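Local coordinates for protein berberine bridge enzyme-like 28 (Arabidopsis thaliana, PDB 5D79) that acts as a secreted, FAD-dependent oxidoreductase of the berberine bridge enzyme-like family and takes part in adaptation to salt stress, at residues Phe57-Leu61 with Lys77-Thr83; Thr152-Tyr158 with Leu352-Arg358; Ile203-Val207 with Asp216-Met220; Trp495-Phe500 with Glu523-Pro527. All blocks are in the same frame, centred on the assembly; numbering follows the deposited sequence.

How the interactions relate
The four contacts are separate patches, with centres 24 to 31 Å apart and no touch between them. Interaction 1 comes first along the chain and sets helix 58-63 against strand 80-82 of the mixed sheet. Interaction 2 joins helix 153-163 to a far later loop that leads into strand 363-372 of the seven-stranded antiparallel sheet. Interaction 3 falls within the span that interaction 2 bridges. It packs strand 202-208 on the short helix 217-220. Interaction 4 comes last, in the berberine-like C-terminal region, and lies across the chain's centre from interaction 2. Interactions 1 and 3 are local to the FAD-binding part, while interaction 2 links that part to the region of the seven-stranded sheet.

Interaction 1 of 4, residues Phe57-Leu61 with Lys77-Thr83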
loop_
_atom_site.group_PDB
_atom_site.type_symbol
_atom_site.label_atom_id
_atom_site.label_comp_id
_atom_site.label_asym_id
_atom_site.label_seq_id
_atom_site.Cartn_x
_atom_site.Cartn_y
_atom_site.Cartn_z
ATOM N N PHE A 57 -19.323 14.945 12.074
ATOM C CA PHE A 57 -18.003 14.659 12.615
ATOM C C PHE A 57 -17.701 13.181 12.551
ATOM O O PHE A 57 -16.766 12.767 11.876
ATOM C CB PHE A 57 -17.881 15.151 14.057
ATOM C CG PHE A 57 -16.550 14.847 14.694
ATOM C CD1 PHE A 57 -15.440 15.629 14.418
ATOM C CD2 PHE A 57 -16.411 13.786 15.572
ATOM C CE1 PHE A 57 -14.217 15.359 15.008
ATOM C CE2 PHE A 57 -15.193 13.510 16.161
ATOM C CZ PHE A 57 -14.093 14.299 15.880
ATOM N N PHE A 58 -18.488 12.379 13.256
ATOM C CA PHE A 58 -18.245 10.939 13.288
ATOM C C PHE A 58 -18.390 10.337 11.898
ATOM O O PHE A 58 -17.792 9.306 11.598
ATOM C CB PHE A 58 -19.187 10.263 14.279
ATOM C CG PHE A 58 -18.961 10.699 15.691
ATOM C CD1 PHE A 58 -19.546 11.863 16.173
ATOM C CD2 PHE A 58 -18.131 9.968 16.531
ATOM C CE1 PHE A 58 -19.323 12.278 17.470
ATOM C CE2 PHE A 58 -17.907 10.376 17.834
ATOM C CZ PHE A 58 -18.503 11.532 18.304
ATOM N N SER A 59 -19.164 11.015 11.055
ATOM C CA SER A 59 -19.374 10.628 9.664
ATOM C C SER A 59 -18.145 10.899 8.811
ATOM O O SER A 59 -17.755 10.072 7.984
ATOM C CB SER A 59 -20.556 11.387 9.080
ATOM O OG SER A 59 -20.209 12.754 8.919
ATOM N N ILE A 60 -17.560 12.080 8.996
ATOM C CA ILE A 60 -16.329 12.451 8.301
ATOM C C ILE A 60 -15.190 11.513 8.708
ATOM O O ILE A 60 -14.397 11.082 7.870
ATOM C CB ILE A 60 -15.931 13.920 8.587
ATOM C CG1 ILE A 60 -16.897 14.881 7.888
ATOM C CG2 ILE A 60 -14.518 14.199 8.117
ATOM C CD1 ILE A 60 -16.646 15.004 6.394
ATOM N N LEU A 61 -15.130 11.183 9.996
ATOM C CA LEU A 61 -14.106 10.279 10.512
ATOM C C LEU A 61 -14.323 8.844 10.049
ATOM O O LEU A 61 -13.369 8.152 9.686
ATOM C CB LEU A 61 -14.074 10.314 12.041
ATOM C CG LEU A 61 -13.057 9.378 12.700
ATOM C CD1 LEU A 61 -11.635 9.766 12.306
ATOM C CD2 LEU A 61 -13.229 9.365 14.220
ATOM N N LYS A 77 -10.040 8.520 19.545
ATOM C CA LYS A 77 -10.686 9.447 18.628
ATOM C C LYS A 77 -9.974 10.802 18.635
ATOM O O LYS A 77 -9.481 11.234 19.672
ATOM C CB LYS A 77 -12.159 9.603 19.007
ATOM C CG LYS A 77 -12.944 8.299 18.929
ATOM C CD LYS A 77 -12.839 7.675 17.538
ATOM C CE LYS A 77 -13.718 6.435 17.392
ATOM N NZ LYS A 77 -13.354 5.367 18.359
ATOM N N PRO A 78 -9.901 11.467 17.469
ATOM C CA PRO A 78 -9.310 12.809 17.403
ATOM C C PRO A 78 -10.251 13.870 17.964
ATOM O O PRO A 78 -11.468 13.706 17.932
ATOM C CB PRO A 78 -9.092 13.024 15.908
ATOM C CG PRO A 78 -10.181 12.224 15.270
ATOM C CD PRO A 78 -10.355 11.003 16.145
ATOM N N VAL A 79 -9.677 14.959 18.459
ATOM C CA VAL A 79 -10.449 16.042 19.047
ATOM C C VAL A 79 -10.844 17.041 17.939
ATOM O O VAL A 79 -11.697 17.922 18.134
ATOM C CB VAL A 79 -9.647 16.710 20.190
ATOM C CG1 VAL A 79 -8.454 17.463 19.633
ATOM C CG2 VAL A 79 -10.530 17.590 21.043
ATOM N N SER A 80 -10.242 16.867 16.760
ATOM C CA SER A 80 -10.629 17.634 15.575
ATOM C C SER A 80 -10.188 16.974 14.252
ATOM O O SER A 80 -9.159 16.289 14.187
ATOM C CB SER A 80 -10.077 19.071 15.658
ATOM O OG SER A 80 -8.674 19.106 15.858
ATOM N N ILE A 81 -11.005 17.174 13.215
ATOM C CA ILE A 81 -10.668 16.798 11.847
ATOM C C ILE A 81 -10.749 18.028 10.962
ATOM O O ILE A 81 -11.703 18.781 11.035
ATOM C CB ILE A 81 -11.614 15.717 11.290
ATOM C CG1 ILE A 81 -11.576 14.462 12.166
ATOM C CG2 ILE A 81 -11.267 15.380 9.840
ATOM C CD1 ILE A 81 -12.696 13.488 11.874
ATOM N N ILE A 82 -9.743 18.236 10.129
ATOM C CA ILE A 82 -9.759 19.339 9.182
ATOM C C ILE A 82 -9.714 18.776 7.756
ATOM O O ILE A 82 -8.854 17.950 7.427
ATOM C CB ILE A 82 -8.573 20.317 9.418
ATOM C CG1 ILE A 82 -8.504 20.759 10.887
ATOM C CG2 ILE A 82 -8.688 21.531 8.521
ATOM C CD1 ILE A 82 -7.563 19.921 11.763
ATOM N N THR A 83 -10.666 19.196 6.925
ATOM C CA THR A 83 -10.703 18.795 5.518
ATOM C C THR A 83 -10.324 19.989 4.643
ATOM O O THR A 83 -11.198 20.682 4.121
ATOM C CB THR A 83 -12.111 18.235 5.079
ATOM O OG1 THR A 83 -13.113 19.267 5.113
ATOM C CG2 THR A 83 -12.545 17.081 5.970
#
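Leu-61 and Ile-81 make the tightest apolar contact between the two segments. CD1 of Ile-81 presses on CB of Leu-61 at 3.5 Å, which is close for two carbons, and the side chains cross at about a right angle. CG of Leu-61 is anti to the backbone N (chi1 179°), and this carries its methyls toward Lys-77 and Pro-78. There CD2 of Leu-61 meets the CD corner of the Pro-78 ring at 3.8 Å. The same methyl lies 3.7 Å from CD of Lys-77. The two branches of Ile-81 serve different partners. Its CD1 also reaches CE1 of Phe-57 at 4.0 Å, while its CG2 meets CG2 of Ile-60 at 3.9 Å. CG2 of Thr-83 lies 4.1 Å from the same Ile-60 methyl and lengthens the apolar strip.

Toward the Pro-78 carbonyl, the Phe-57 ring presents its edge: CZ is 3.4 Å from O of Pro-78, near the ring plane.

No hydrogen bond crosses between the segments. Phe-57 is the N-cap of the helix, and its O accepts from N of Leu-61 at 3.0 Å. The ammonium group of Lys-77 turns to the carbonyls of Val-72 and Thr-75, so its aliphatic chain does the packing. Leu-61 O accepts from Arg-107.

Ile-81 also touches Val-127 on the neighbouring strand, and Phe-57 and Ile-60 touch His-50. This is alpha/beta packing of a short helix on a mixed sheet, a part of the PCMH-type FAD-binding fold.

Interaction 2 of 4, residues Thr152-Tyr158 with Leu352-Arg358; sequences TAGELYY and LGVLTNR
Tyr-158 lays one face of its ring over CG2 of Thr-356, in a CH-pi contact with the methyl 3.5 Å from the ring centroid. Tyr-158 belongs to helix 153-163, which opens with a capping box. N of Thr-152 donates to OE1 of Glu-155 at 2.9 Å, and N of Glu-155 donates to OG1 of Thr-152 at 3.0 Å. The opposing 3-10 turn and loop lead into the edge strand 363-372 of the seven-stranded antiparallel sheet, so the contact joins that sheet's region to the FAD-binding domain.

Arg-358 closes the far end. Its chain bends at chi3 (76°) and brings NH2 to the carboxylate of Glu-155. The salt bridge to OE2 is 3.2 Å long and nearly straight at 172°, and it uses the syn side of the carboxylate. A second bond from NH2, to OE1, is weak. The carboxylate and guanidinium planes are 43° apart. CG2 of Thr-152 sits over one face of the guanidinium, 3.7 Å from CZ of Arg-358. NH2 also donates to O of Gly-150. A leucine in place of Arg-358 would probably leave Glu-155 with a long, weak ion pair to Arg-134 and cost the Gly-150 carbonyl a donor.

The side chain of Thr-152 is about 7 Å from that of His-111 and from the bound FAD. His-111 is the FAD attachment residue, though the bond is absent here. One water joins OG1 of Thr-152 to O of Leu-355. The helix comes closest at Gly-154, whose CA makes a CA-H...O contact with O of Leu-355 at 3.3 Å.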
loop_
_atom_site.group_PDB
_atom_site.type_symbol
_atom_site.label_atom_id
_atom_site.label_comp_id
_atom_site.label_asym_id
_atom_site.label_seq_id
_atom_site.Cartn_x
_atom_site.Cartn_y
_atom_site.Cartn_z
ATOM N N THR A 152 -7.600 8.745 -5.154
ATOM C CA THR A 152 -7.364 7.323 -5.016
ATOM C C THR A 152 -6.696 6.822 -6.270
ATOM O O THR A 152 -6.761 7.472 -7.307
ATOM C CB THR A 152 -8.646 6.515 -4.798
ATOM O OG1 THR A 152 -9.432 6.540 -5.997
ATOM C CG2 THR A 152 -9.449 7.045 -3.608
ATOM N N ALA A 153 -6.058 5.664 -6.159
ATOM C CA ALA A 153 -5.508 4.958 -7.303
ATOM C C ALA A 153 -6.583 4.702 -8.380
ATOM O O ALA A 153 -6.320 4.850 -9.574
ATOM C CB ALA A 153 -4.880 3.657 -6.850
ATOM N N GLY A 154 -7.788 4.337 -7.954
ATOM C CA GLY A 154 -8.898 4.173 -8.872
ATOM C C GLY A 154 -9.256 5.422 -9.666
ATOM O O GLY A 154 -9.519 5.349 -10.868
ATOM N N GLU A 155 -9.270 6.574 -9.003
ATOM C CA GLU A 155 -9.585 7.827 -9.682
ATOM C C GLU A 155 -8.501 8.135 -10.715
ATOM O O GLU A 155 -8.795 8.565 -11.840
ATOM C CB GLU A 155 -9.733 8.979 -8.673
ATOM C CG GLU A 155 -11.002 8.908 -7.818
ATOM C CD GLU A 155 -10.924 9.714 -6.509
ATOM O OE1 GLU A 155 -9.861 10.300 -6.197
ATOM O OE2 GLU A 155 -11.943 9.744 -5.786
ATOM N N LEU A 156 -7.248 7.905 -10.332
ATOM C CA LEU A 156 -6.128 8.133 -11.232
ATOM C C LEU A 156 -6.234 7.223 -12.460
ATOM O O LEU A 156 -6.119 7.676 -13.611
ATOM C CB LEU A 156 -4.803 7.902 -10.510
ATOM C CG LEU A 156 -3.599 7.931 -11.442
ATOM C CD1 LEU A 156 -3.439 9.319 -12.039
ATOM C CD2 LEU A 156 -2.349 7.501 -10.700
ATOM N N TYR A 157 -6.454 5.940 -12.198
ATOM C CA TYR A 157 -6.663 4.964 -13.251
ATOM C C TYR A 157 -7.741 5.426 -14.220
ATOM O O TYR A 157 -7.572 5.359 -15.444
ATOM C CB TYR A 157 -7.048 3.616 -12.649
ATOM C CG TYR A 157 -5.908 2.916 -11.974
ATOM C CD1 TYR A 157 -4.598 3.284 -12.231
ATOM C CD2 TYR A 157 -6.134 1.877 -11.075
ATOM C CE1 TYR A 157 -3.541 2.632 -11.609
ATOM C CE2 TYR A 157 -5.082 1.216 -10.455
ATOM C CZ TYR A 157 -3.795 1.600 -10.733
ATOM O OH TYR A 157 -2.745 0.963 -10.132
ATOM N N TYR A 158 -8.847 5.903 -13.659
ATOM C CA TYR A 158 -10.009 6.297 -14.442
ATOM C C TYR A 158 -9.675 7.456 -15.359
ATOM O O TYR A 158 -10.090 7.490 -16.511
ATOM C CB TYR A 158 -11.168 6.673 -13.522
ATOM C CG TYR A 158 -12.441 7.011 -14.243
ATOM C CD1 TYR A 158 -13.187 6.020 -14.882
ATOM C CD2 TYR A 158 -12.916 8.318 -14.274
ATOM C CE1 TYR A 158 -14.370 6.328 -15.536
ATOM C CE2 TYR A 158 -14.096 8.634 -14.923
ATOM C CZ TYR A 158 -14.819 7.639 -15.551
ATOM O OH TYR A 158 -15.990 7.965 -16.195
ATOM N N LEU A 352 -16.178 1.474 -16.778
ATOM C CA LEU A 352 -14.949 1.949 -16.139
ATOM C C LEU A 352 -15.220 2.852 -14.936
ATOM O O LEU A 352 -14.347 3.062 -14.099
ATOM C CB LEU A 352 -14.085 2.700 -17.146
ATOM C CG LEU A 352 -13.610 1.917 -18.364
ATOM C CD1 LEU A 352 -12.777 2.816 -19.284
ATOM C CD2 LEU A 352 -12.828 0.697 -17.905
ATOM N N GLY A 353 -16.432 3.383 -14.861
ATOM C CA GLY A 353 -16.811 4.297 -13.801
ATOM C C GLY A 353 -16.732 3.757 -12.389
ATOM O O GLY A 353 -16.675 4.534 -11.446
ATOM N N VAL A 354 -16.718 2.438 -12.228
ATOM C CA VAL A 354 -16.672 1.852 -10.890
ATOM C C VAL A 354 -15.330 2.118 -10.233
ATOM O O VAL A 354 -15.170 1.959 -9.022
ATOM C CB VAL A 354 -16.928 0.344 -10.916
ATOM C CG1 VAL A 354 -18.253 0.060 -11.596
ATOM C CG2 VAL A 354 -15.797 -0.381 -11.619
ATOM N N LEU A 355 -14.360 2.527 -11.040
ATOM C CA LEU A 355 -13.035 2.839 -10.538
ATOM C C LEU A 355 -13.071 4.050 -9.631
ATOM O O LEU A 355 -12.221 4.208 -8.753
ATOM C CB LEU A 355 -12.083 3.077 -11.698
ATOM C CG LEU A 355 -11.885 1.804 -12.509
ATOM C CD1 LEU A 355 -10.904 2.089 -13.609
ATOM C CD2 LEU A 355 -11.411 0.652 -11.623
ATOM N N THR A 356 -14.088 4.882 -9.848
ATOM C CA THR A 356 -14.264 6.153 -9.157
ATOM C C THR A 356 -15.046 6.059 -7.850
ATOM O O THR A 356 -15.175 7.057 -7.153
ATOM C CB THR A 356 -14.984 7.162 -10.057
ATOM O OG1 THR A 356 -16.363 6.815 -10.151
ATOM C CG2 THR A 356 -14.394 7.141 -11.444
ATOM N N ASN A 357 -15.574 4.880 -7.521
ATOM C CA ASN A 357 -16.266 4.697 -6.246
ATOM C C ASN A 357 -15.293 4.728 -5.086
ATOM O O ASN A 357 -14.224 4.140 -5.144
ATOM C CB ASN A 357 -17.039 3.381 -6.204
ATOM C CG ASN A 357 -18.015 3.233 -7.362
ATOM O OD1 ASN A 357 -18.572 4.219 -7.871
ATOM N ND2 ASN A 357 -18.226 1.986 -7.786
ATOM N N ARG A 358 -15.667 5.428 -4.031
ATOM C CA ARG A 358 -14.862 5.464 -2.823
ATOM C C ARG A 358 -15.717 4.979 -1.674
ATOM O O ARG A 358 -15.908 5.693 -0.701
ATOM C CB ARG A 358 -14.337 6.880 -2.541
ATOM C CG ARG A 358 -13.187 7.323 -3.422
ATOM C CD ARG A 358 -12.882 8.793 -3.201
ATOM N NE ARG A 358 -12.151 9.077 -1.964
ATOM C CZ ARG A 358 -11.108 9.906 -1.896
ATOM N NH1 ARG A 358 -10.496 10.125 -0.735
ATOM N NH2 ARG A 358 -10.674 10.519 -2.995
HETATM O O HOH W 1 -11.836 5.404 -6.356
HETATM O O HOH W 2 -14.141 9.252 -7.074
#

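Interaction 3 of 4, residues Ile203-Val207 with Asp216-Met220; sequences IDALV and DRQAM
The guanidinium of Arg-217 meets O of Ile-203 at its edge. NH1 donates to this carbonyl at 3.0 Å, with the oxygen close to the guanidinium plane but the donor above the carbonyl plane. The carboxylate of Asp-204 is turned 73° from the guanidinium and takes a backbone bond instead: N of Arg-217 donates to OD1 of Asp-204 at 2.8 Å, on the syn side but tilted out of the carboxylate plane. The Arg-217 chain is extended, and its NH2 forms a salt bridge with Glu-222.

OD2 of Asp-204 accepts from a water 2.7 Å away, and N of Gln-218 donates to the same water. An alanine at Asp-204 would probably leave the Arg-217 N-H without its acceptor and the water without one of its anchors.

At the other end the packing is mostly apolar. CE of Met-220 packs on CG1 of Val-207 at 3.7 Å, and the two side chains cross at about a right angle. CD2 of Leu-206 rests 3.7 Å from CB of Asp-216.

CA of Asp-216 makes a CA-H...O contact with O of Ala-205, and its OD1 accepts from N of Ala-219. This is an Asp N-cap on a one-turn helix that follows a beta hairpin and packs on its longer strand, in the antiparallel sheet of the PCMH-type fold.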
loop_
_atom_site.group_PDB
_atom_site.type_symbol
_atom_site.label_atom_id
_atom_site.label_comp_id
_atom_site.label_asym_id
_atom_site.label_seq_id
_atom_site.Cartn_x
_atom_site.Cartn_y
_atom_site.Cartn_z
ATOM N N ILE A 203 8.309 12.087 -10.549
ATOM C CA ILE A 203 9.376 12.945 -11.039
ATOM C C ILE A 203 9.414 14.340 -10.404
ATOM O O ILE A 203 10.341 15.108 -10.640
ATOM C CB ILE A 203 9.272 13.087 -12.567
ATOM C CG1 ILE A 203 7.861 13.499 -12.961
ATOM C CG2 ILE A 203 9.639 11.778 -13.256
ATOM C CD1 ILE A 203 7.722 13.858 -14.427
ATOM N N ASP A 204 8.403 14.662 -9.605
ATOM C CA ASP A 204 8.340 15.919 -8.844
ATOM C C ASP A 204 7.205 15.757 -7.838
ATOM O O ASP A 204 6.416 14.821 -7.946
ATOM C CB ASP A 204 8.110 17.143 -9.753
ATOM C CG ASP A 204 8.446 18.481 -9.066
ATOM O OD1 ASP A 204 8.397 18.573 -7.820
ATOM O OD2 ASP A 204 8.749 19.459 -9.781
ATOM N N ALA A 205 7.122 16.653 -6.864
ATOM C CA ALA A 205 6.111 16.539 -5.825
ATOM C C ALA A 205 6.014 17.832 -5.069
ATOM O O ALA A 205 6.935 18.628 -5.086
ATOM C CB ALA A 205 6.446 15.400 -4.874
ATOM N N LEU A 206 4.887 18.039 -4.404
ATOM C CA LEU A 206 4.737 19.175 -3.506
ATOM C C LEU A 206 4.581 18.645 -2.094
ATOM O O LEU A 206 3.769 17.753 -1.861
ATOM C CB LEU A 206 3.526 20.036 -3.883
ATOM C CG LEU A 206 3.464 20.656 -5.275
ATOM C CD1 LEU A 206 2.102 21.283 -5.496
ATOM C CD2 LEU A 206 4.557 21.675 -5.444
ATOM N N VAL A 207 5.357 19.178 -1.158
ATOM C CA VAL A 207 5.222 18.775 0.236
ATOM C C VAL A 207 5.222 20.007 1.171
ATOM O O VAL A 207 5.927 20.987 0.929
ATOM C CB VAL A 207 6.350 17.764 0.623
ATOM C CG1 VAL A 207 7.722 18.396 0.478
ATOM C CG2 VAL A 207 6.155 17.214 2.035
ATOM N N ASP A 216 8.509 22.159 -3.751
ATOM C CA ASP A 216 8.528 21.241 -4.885
ATOM C C ASP A 216 9.892 20.534 -4.908
ATOM O O ASP A 216 10.739 20.790 -4.044
ATOM C CB ASP A 216 8.208 21.960 -6.212
ATOM C CG ASP A 216 9.266 22.974 -6.626
ATOM O OD1 ASP A 216 10.148 23.298 -5.808
ATOM O OD2 ASP A 216 9.203 23.464 -7.778
ATOM N N ARG A 217 10.091 19.619 -5.854
ATOM C CA ARG A 217 11.292 18.784 -5.858
ATOM C C ARG A 217 12.552 19.652 -5.836
ATOM O O ARG A 217 13.521 19.369 -5.127
ATOM C CB ARG A 217 11.298 17.855 -7.077
ATOM C CG ARG A 217 12.588 17.102 -7.239
ATOM C CD ARG A 217 12.607 16.218 -8.458
ATOM N NE ARG A 217 13.768 15.344 -8.383
ATOM C CZ ARG A 217 13.994 14.328 -9.201
ATOM N NH1 ARG A 217 13.139 14.046 -10.169
ATOM N NH2 ARG A 217 15.072 13.586 -9.045
ATOM N N GLN A 218 12.498 20.726 -6.610
ATOM C CA GLN A 218 13.565 21.699 -6.693
ATOM C C GLN A 218 13.818 22.358 -5.337
ATOM O O GLN A 218 14.968 22.504 -4.917
ATOM C CB GLN A 218 13.208 22.746 -7.746
ATOM C CG GLN A 218 14.279 23.775 -8.070
ATOM C CD GLN A 218 13.784 24.795 -9.096
ATOM O OE1 GLN A 218 12.572 25.022 -9.234
ATOM N NE2 GLN A 218 14.717 25.408 -9.826
ATOM N N ALA A 219 12.744 22.730 -4.643
ATOM C CA ALA A 219 12.869 23.485 -3.393
ATOM C C ALA A 219 13.179 22.595 -2.200
ATOM O O ALA A 219 13.844 23.033 -1.265
ATOM C CB ALA A 219 11.604 24.287 -3.122
ATOM N N MET A 220 12.708 21.351 -2.233
ATOM C CA MET A 220 12.868 20.453 -1.096
ATOM C C MET A 220 14.235 19.774 -1.061
ATOM O O MET A 220 14.713 19.419 0.010
ATOM C CB MET A 220 11.775 19.390 -1.103
ATOM C CG MET A 220 12.036 18.242 -2.059
ATOM S SD MET A 220 10.722 17.038 -2.010
ATOM C CE MET A 220 9.393 17.959 -2.781
HETATM O O HOH W 3 10.965 20.872 -9.157
#

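Interaction 4 of 4, residues Trp495-Phe500 with Glu523-Pro527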
loop_
_atom_site.group_PDB
_atom_site.type_symbol
_atom_site.label_atom_id
_atom_site.label_comp_id
_atom_site.label_asym_id
_atom_site.label_seq_id
_atom_site.Cartn_x
_atom_site.Cartn_y
_atom_site.Cartn_z
ATOM N N TRP A 495 12.392 -1.978 13.978
ATOM C CA TRP A 495 11.534 -2.249 12.819
ATOM C C TRP A 495 12.021 -1.496 11.575
ATOM O O TRP A 495 11.768 -1.917 10.451
ATOM C CB TRP A 495 10.068 -1.894 13.120
ATOM C CG TRP A 495 9.864 -0.475 13.549
ATOM C CD1 TRP A 495 9.663 0.605 12.740
ATOM C CD2 TRP A 495 9.846 0.021 14.894
ATOM N NE1 TRP A 495 9.528 1.742 13.499
ATOM C CE2 TRP A 495 9.632 1.409 14.823
ATOM C CE3 TRP A 495 9.989 -0.577 16.148
ATOM C CZ2 TRP A 495 9.566 2.209 15.955
ATOM C CZ3 TRP A 495 9.914 0.216 17.270
ATOM C CH2 TRP A 495 9.706 1.596 17.168
ATOM N N GLY A 496 12.737 -0.394 11.782
ATOM C CA GLY A 496 13.293 0.385 10.688
ATOM C C GLY A 496 14.093 -0.401 9.659
ATOM O O GLY A 496 13.908 -0.231 8.444
ATOM N N VAL A 497 14.987 -1.263 10.137
ATOM C CA VAL A 497 15.794 -2.084 9.238
ATOM C C VAL A 497 14.970 -3.215 8.573
ATOM O O VAL A 497 15.367 -3.777 7.547
ATOM C CB VAL A 497 17.002 -2.671 9.978
ATOM C CG1 VAL A 497 17.818 -1.546 10.602
ATOM C CG2 VAL A 497 16.556 -3.643 11.037
ATOM N N LYS A 498 13.807 -3.532 9.137
ATOM C CA LYS A 498 12.942 -4.543 8.544
ATOM C C LYS A 498 12.210 -3.970 7.315
ATOM O O LYS A 498 12.144 -4.587 6.248
ATOM C CB LYS A 498 11.950 -5.059 9.592
ATOM C CG LYS A 498 12.601 -5.664 10.833
ATOM C CD LYS A 498 11.526 -6.127 11.808
ATOM C CE LYS A 498 12.118 -6.884 12.995
ATOM N NZ LYS A 498 11.045 -7.341 13.927
ATOM N N TYR A 499 11.692 -2.762 7.476
ATOM C CA TYR A 499 11.009 -2.057 6.404
ATOM C C TYR A 499 11.963 -1.538 5.330
ATOM O O TYR A 499 11.641 -1.575 4.146
ATOM C CB TYR A 499 10.246 -0.867 6.970
ATOM C CG TYR A 499 8.987 -1.146 7.748
ATOM C CD1 TYR A 499 8.090 -2.137 7.360
ATOM C CD2 TYR A 499 8.660 -0.362 8.852
ATOM C CE1 TYR A 499 6.908 -2.355 8.080
ATOM C CE2 TYR A 499 7.482 -0.570 9.567
ATOM C CZ TYR A 499 6.614 -1.560 9.178
ATOM O OH TYR A 499 5.467 -1.749 9.902
ATOM N N PHE A 500 13.125 -1.027 5.750
ATOM C CA PHE A 500 13.981 -0.259 4.855
ATOM C C PHE A 500 15.405 -0.776 4.686
ATOM O O PHE A 500 16.157 -0.233 3.874
ATOM C CB PHE A 500 14.041 1.181 5.340
ATOM C CG PHE A 500 12.702 1.839 5.403
ATOM C CD1 PHE A 500 11.981 2.066 4.245
ATOM C CD2 PHE A 500 12.165 2.233 6.611
ATOM C CE1 PHE A 500 10.756 2.669 4.286
ATOM C CE2 PHE A 500 10.934 2.842 6.655
ATOM C CZ PHE A 500 10.229 3.059 5.486
ATOM N N GLU A 523 3.553 5.900 15.653
ATOM C CA GLU A 523 4.063 4.814 16.486
ATOM C C GLU A 523 5.238 4.014 15.874
ATOM O O GLU A 523 5.881 3.222 16.572
ATOM C CB GLU A 523 2.909 3.870 16.831
ATOM C CG GLU A 523 1.880 4.449 17.821
ATOM C CD GLU A 523 0.972 5.522 17.221
ATOM O OE1 GLU A 523 0.852 5.585 15.976
ATOM O OE2 GLU A 523 0.378 6.298 18.003
ATOM N N GLN A 524 5.516 4.227 14.586
ATOM C CA GLN A 524 6.615 3.550 13.889
ATOM C C GLN A 524 7.455 4.500 13.004
ATOM O O GLN A 524 8.227 4.056 12.144
ATOM C CB GLN A 524 6.068 2.406 13.027
ATOM C CG GLN A 524 5.884 1.084 13.747
ATOM C CD GLN A 524 5.582 -0.066 12.789
ATOM O OE1 GLN A 524 5.167 0.155 11.648
ATOM N NE2 GLN A 524 5.798 -1.299 13.247
ATOM N N SER A 525 7.314 5.804 13.213
ATOM C CA SER A 525 7.978 6.774 12.343
ATOM C C SER A 525 9.514 6.701 12.439
ATOM O O SER A 525 10.075 6.175 13.412
ATOM C CB SER A 525 7.487 8.195 12.661
ATOM O OG SER A 525 7.762 8.547 14.003
ATOM N N ILE A 526 10.176 7.213 11.403
ATOM C CA ILE A 526 11.629 7.266 11.343
ATOM C C ILE A 526 12.130 8.199 12.435
ATOM O O ILE A 526 11.631 9.323 12.554
ATOM C CB ILE A 526 12.111 7.762 9.957
ATOM C CG1 ILE A 526 11.623 6.833 8.834
ATOM C CG2 ILE A 526 13.627 7.929 9.921
ATOM C CD1 ILE A 526 12.190 5.428 8.883
ATOM N N PRO A 527 13.107 7.740 13.249
ATOM C CA PRO A 527 13.614 8.557 14.357
ATOM C C PRO A 527 14.689 9.565 13.946
ATOM O O PRO A 527 15.330 9.446 12.896
ATOM C CB PRO A 527 14.205 7.512 15.302
ATOM C CG PRO A 527 14.748 6.481 14.366
ATOM C CD PRO A 527 13.723 6.401 13.246
#
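Trp-495 and Tyr-499 grip Gln-524 from two sides. NE1 of Trp-495 donates to O of Gln-524 at 3.0 Å, coming from above the carbonyl plane. The side chain of Gln-524 then lies over the indole, with CG 3.9 Å from the centroid of the five-membered ring in a CH-pi contact. The amide stays nearly parallel to the indole, at 18°. CG of Trp-495 lies between the backbone N and the carbonyl carbon (chi1 57°), which turns the indole toward Gln-524.

OH of Tyr-499 donates to OE1 of Gln-524 at 2.6 Å. The amide comes at the edge of the phenol ring, and the two planes stand 77° apart. One turn of helix thus supplies both donors, through residues four apart.

Beside these bonds, CD1 of Ile-526 meets CE2 of Phe-500 at 3.6 Å.

Helix 488-500 and the loop after helix 504-514 both belong to the berberine-like C-terminal region. The contact is buried and joins this loop to the last turns of helix 488-500.

The outer shell holds the amide's other end. NE2 of Gln-524 donates to the carbonyls of Asp-475 and Gly-479, and OH of Tyr-499 also accepts from N of Asp-475. Tyr-481 packs edge-to-face with Trp-495 and binds O of Ser-525 through its OH. OE2 of Glu-523 accepts from N of Tyr-121 and forms a salt bridge with Arg-105.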